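Local atomic coordinates of type III effector NopAA (Sinorhizobium fredii USDA 257, PDB entry 6SDU), a protein that hydrolyses xyloglucan as a secreted type III effector of a symbiotic bacterium, with a xyloglucanase domain of glycosyl hydrolase family 12. Residues A[190-193]-A[194-198]. Numbering follows the deposited sequence.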
ATOM      1  N   ASP A 190      -9.137  -9.396   4.520  1.00 49.99           N
ATOM      2  CA  ASP A 190     -10.186  -9.041   5.471  1.00 42.26           C
ATOM      3  C   ASP A 190      -9.588  -7.932   6.327  1.00 46.49           C
ATOM      4  O   ASP A 190      -8.892  -8.181   7.314  1.00 49.12           O
ATOM      5  CB  ASP A 190     -10.624 -10.259   6.275  1.00 45.40           C
ATOM      6  CG  ASP A 190     -11.669  -9.926   7.341  1.00 53.78           C
ATOM      7  OD1 ASP A 190     -12.111  -8.752   7.422  1.00 47.02           O
ATOM      8  OD2 ASP A 190     -12.024 -10.847   8.120  1.00 56.61           O
ATOM      9  N   ILE A 191      -9.822  -6.689   5.897  1.00 44.82           N
ATOM     10  CA  ILE A 191      -9.240  -5.539   6.579  1.00 40.57           C
ATOM     11  C   ILE A 191      -9.852  -5.376   7.966  1.00 41.84           C
ATOM     12  O   ILE A 191      -9.148  -5.072   8.941  1.00 44.66           O
ATOM     13  CB  ILE A 191      -9.387  -4.276   5.703  1.00 39.69           C
ATOM     14  CG1 ILE A 191      -8.681  -4.508   4.356  1.00 31.73           C
ATOM     15  CG2 ILE A 191      -8.803  -3.040   6.404  1.00 40.08           C
ATOM     16  CD1 ILE A 191      -8.871  -3.412   3.322  1.00 31.33           C
ATOM     17  N   LYS A 192     -11.153  -5.640   8.097  1.00 49.92           N
ATOM     18  CA  LYS A 192     -11.806  -5.499   9.400  1.00 44.33           C
ATOM     19  C   LYS A 192     -11.084  -6.316  10.464  1.00 39.80           C
ATOM     20  O   LYS A 192     -10.684  -5.780  11.502  1.00 38.26           O
ATOM     21  CB  LYS A 192     -13.266  -5.939   9.286  1.00 46.41           C
ATOM     22  CG  LYS A 192     -14.069  -5.853  10.572  1.00 42.76           C
ATOM     23  CD  LYS A 192     -15.290  -6.749  10.456  1.00 55.45           C
ATOM     24  CE  LYS A 192     -15.949  -7.001  11.803  1.00 71.21           C
ATOM     25  NZ  LYS A 192     -17.259  -7.692  11.653  1.00 84.25           N
ATOM     26  N   SER A 193     -10.822  -7.595  10.162  1.00 39.01           N
ATOM     27  CA  SER A 193     -10.137  -8.502  11.086  1.00 41.15           C
ATOM     28  C   SER A 193      -8.704  -8.076  11.356  1.00 45.02           C
ATOM     29  O   SER A 193      -8.197  -8.271  12.465  1.00 44.54           O
ATOM     30  CB  SER A 193     -10.128  -9.924  10.519  1.00 49.86           C
ATOM     31  OG  SER A 193     -11.428 -10.477  10.475  1.00 58.37           O
ATOM     32  N   ILE A 194      -8.004  -7.565  10.334  1.00 44.24           N
ATOM     33  CA  ILE A 194      -6.627  -7.128  10.545  1.00 29.72           C
ATOM     34  C   ILE A 194      -6.597  -5.944  11.494  1.00 31.38           C
ATOM     35  O   ILE A 194      -5.788  -5.902  12.426  1.00 38.21           O
ATOM     36  CB  ILE A 194      -5.947  -6.802   9.199  1.00 32.42           C
ATOM     37  CG1 ILE A 194      -5.715  -8.091   8.398  1.00 40.48           C
ATOM     38  CG2 ILE A 194      -4.642  -6.044   9.435  1.00 29.45           C
ATOM     39  CD1 ILE A 194      -5.259  -7.859   6.953  1.00 47.58           C
ATOM     40  N   LEU A 195      -7.494  -4.976  11.293  1.00 40.97           N
ATOM     41  CA  LEU A 195      -7.572  -3.841  12.203  1.00 36.86           C
ATOM     42  C   LEU A 195      -7.975  -4.297  13.608  1.00 41.45           C
ATOM     43  O   LEU A 195      -7.459  -3.784  14.612  1.00 42.94           O
ATOM     44  CB  LEU A 195      -8.564  -2.817  11.653  1.00 28.92           C
ATOM     45  CG  LEU A 195      -8.147  -2.190  10.324  1.00 36.84           C
ATOM     46  CD1 LEU A 195      -9.219  -1.248   9.759  1.00 35.53           C
ATOM     47  CD2 LEU A 195      -6.791  -1.471  10.484  1.00 35.97           C
ATOM     48  N   GLN A 196      -8.860  -5.296  13.694  1.00 42.58           N
ATOM     49  CA  GLN A 196      -9.266  -5.816  15.000  1.00 40.94           C
ATOM     50  C   GLN A 196      -8.082  -6.442  15.724  1.00 39.79           C
ATOM     51  O   GLN A 196      -7.898  -6.221  16.925  1.00 37.88           O
ATOM     52  CB  GLN A 196     -10.400  -6.827  14.831  1.00 38.52           C
ATOM     53  CG  GLN A 196     -11.750  -6.182  14.574  1.00 53.36           C
ATOM     54  CD  GLN A 196     -12.854  -7.176  14.228  1.00 63.05           C
ATOM     55  OE1 GLN A 196     -12.595  -8.305  13.802  1.00 63.80           O
ATOM     56  NE2 GLN A 196     -14.099  -6.753  14.420  1.00 67.32           N
ATOM     57  N   TRP A 197      -7.236  -7.185  14.997  1.00 40.51           N
ATOM     58  CA  TRP A 197      -6.048  -7.779  15.607  1.00 38.78           C
ATOM     59  C   TRP A 197      -5.055  -6.710  16.066  1.00 45.32           C
ATOM     60  O   TRP A 197      -4.449  -6.841  17.139  1.00 42.68           O
ATOM     61  CB  TRP A 197      -5.389  -8.744  14.624  1.00 35.02           C
ATOM     62  CG  TRP A 197      -4.150  -9.425  15.170  1.00 47.72           C
ATOM     63  CD1 TRP A 197      -4.084 -10.647  15.798  1.00 53.97           C
ATOM     64  CD2 TRP A 197      -2.804  -8.921  15.140  1.00 47.58           C
ATOM     65  NE1 TRP A 197      -2.779 -10.929  16.157  1.00 57.11           N
ATOM     66  CE2 TRP A 197      -1.976  -9.893  15.754  1.00 57.59           C
ATOM     67  CE3 TRP A 197      -2.217  -7.752  14.641  1.00 49.09           C
ATOM     68  CZ2 TRP A 197      -0.597  -9.721  15.889  1.00 57.19           C
ATOM     69  CZ3 TRP A 197      -0.845  -7.585  14.773  1.00 46.41           C
ATOM     70  CH2 TRP A 197      -0.052  -8.564  15.393  1.00 53.65           C
ATOM     71  N   ILE A 198      -4.878  -5.645  15.273  1.00 43.35           N
ATOM     72  CA  ILE A 198      -3.962  -4.575  15.659  1.00 47.88           C
ATOM     73  C   ILE A 198      -4.485  -3.844  16.890  1.00 47.82           C
ATOM     74  O   ILE A 198      -3.709  -3.431  17.761  1.00 45.73           O
ATOM     75  CB  ILE A 198      -3.727  -3.606  14.485  1.00 48.72           C
ATOM     76  CG1 ILE A 198      -3.130  -4.340  13.281  1.00 54.06           C
ATOM     77  CG2 ILE A 198      -2.795  -2.486  14.918  1.00 49.02           C
ATOM     78  CD1 ILE A 198      -3.033  -3.480  12.017  1.00 45.50           C
TER
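Ile194 N makes the first helical bond of helix 191-200, to Asp190 O (3.2 Å), and its CG1 lies close to the same oxygen. Asp190, last residue of strand 186-190, is the N-cap: its OD1 takes a weak but nearly straight bond from Ser193 N (3.2 Å, 170°). Ser193 OG lies very close to OD2, at a distance too short to be taken at face value. Leu195 N follows with an almost linear bond to Ile191 O (2.9 Å). Its side chain runs alongside that of Ile191, CD1 meeting CG2 at 3.8 Å; CG2 stands anti to the Ile191 backbone N, which sets it beside the carbonyl carbon and next to Leu195 CD1. At Gln196, whose N bonds to Lys192 O, the extended side chain slants across that of Lys192, bringing NE2 to 3.2 Å from CE. The lysine's NZ bonds beyond the helix to Asn88 O. Trp197 N bonds to Ser193 O (2.9 Å), and its indole leads away from the first turn, to strand 155-157 and an edge-to-face contact with Tyr152. The helix thus has a buried apolar face, with Ile191, Ile194 and Leu195 against the beta-sandwich, and a partly exposed polar one, and the cap is consistent with its beginning directly after the strand.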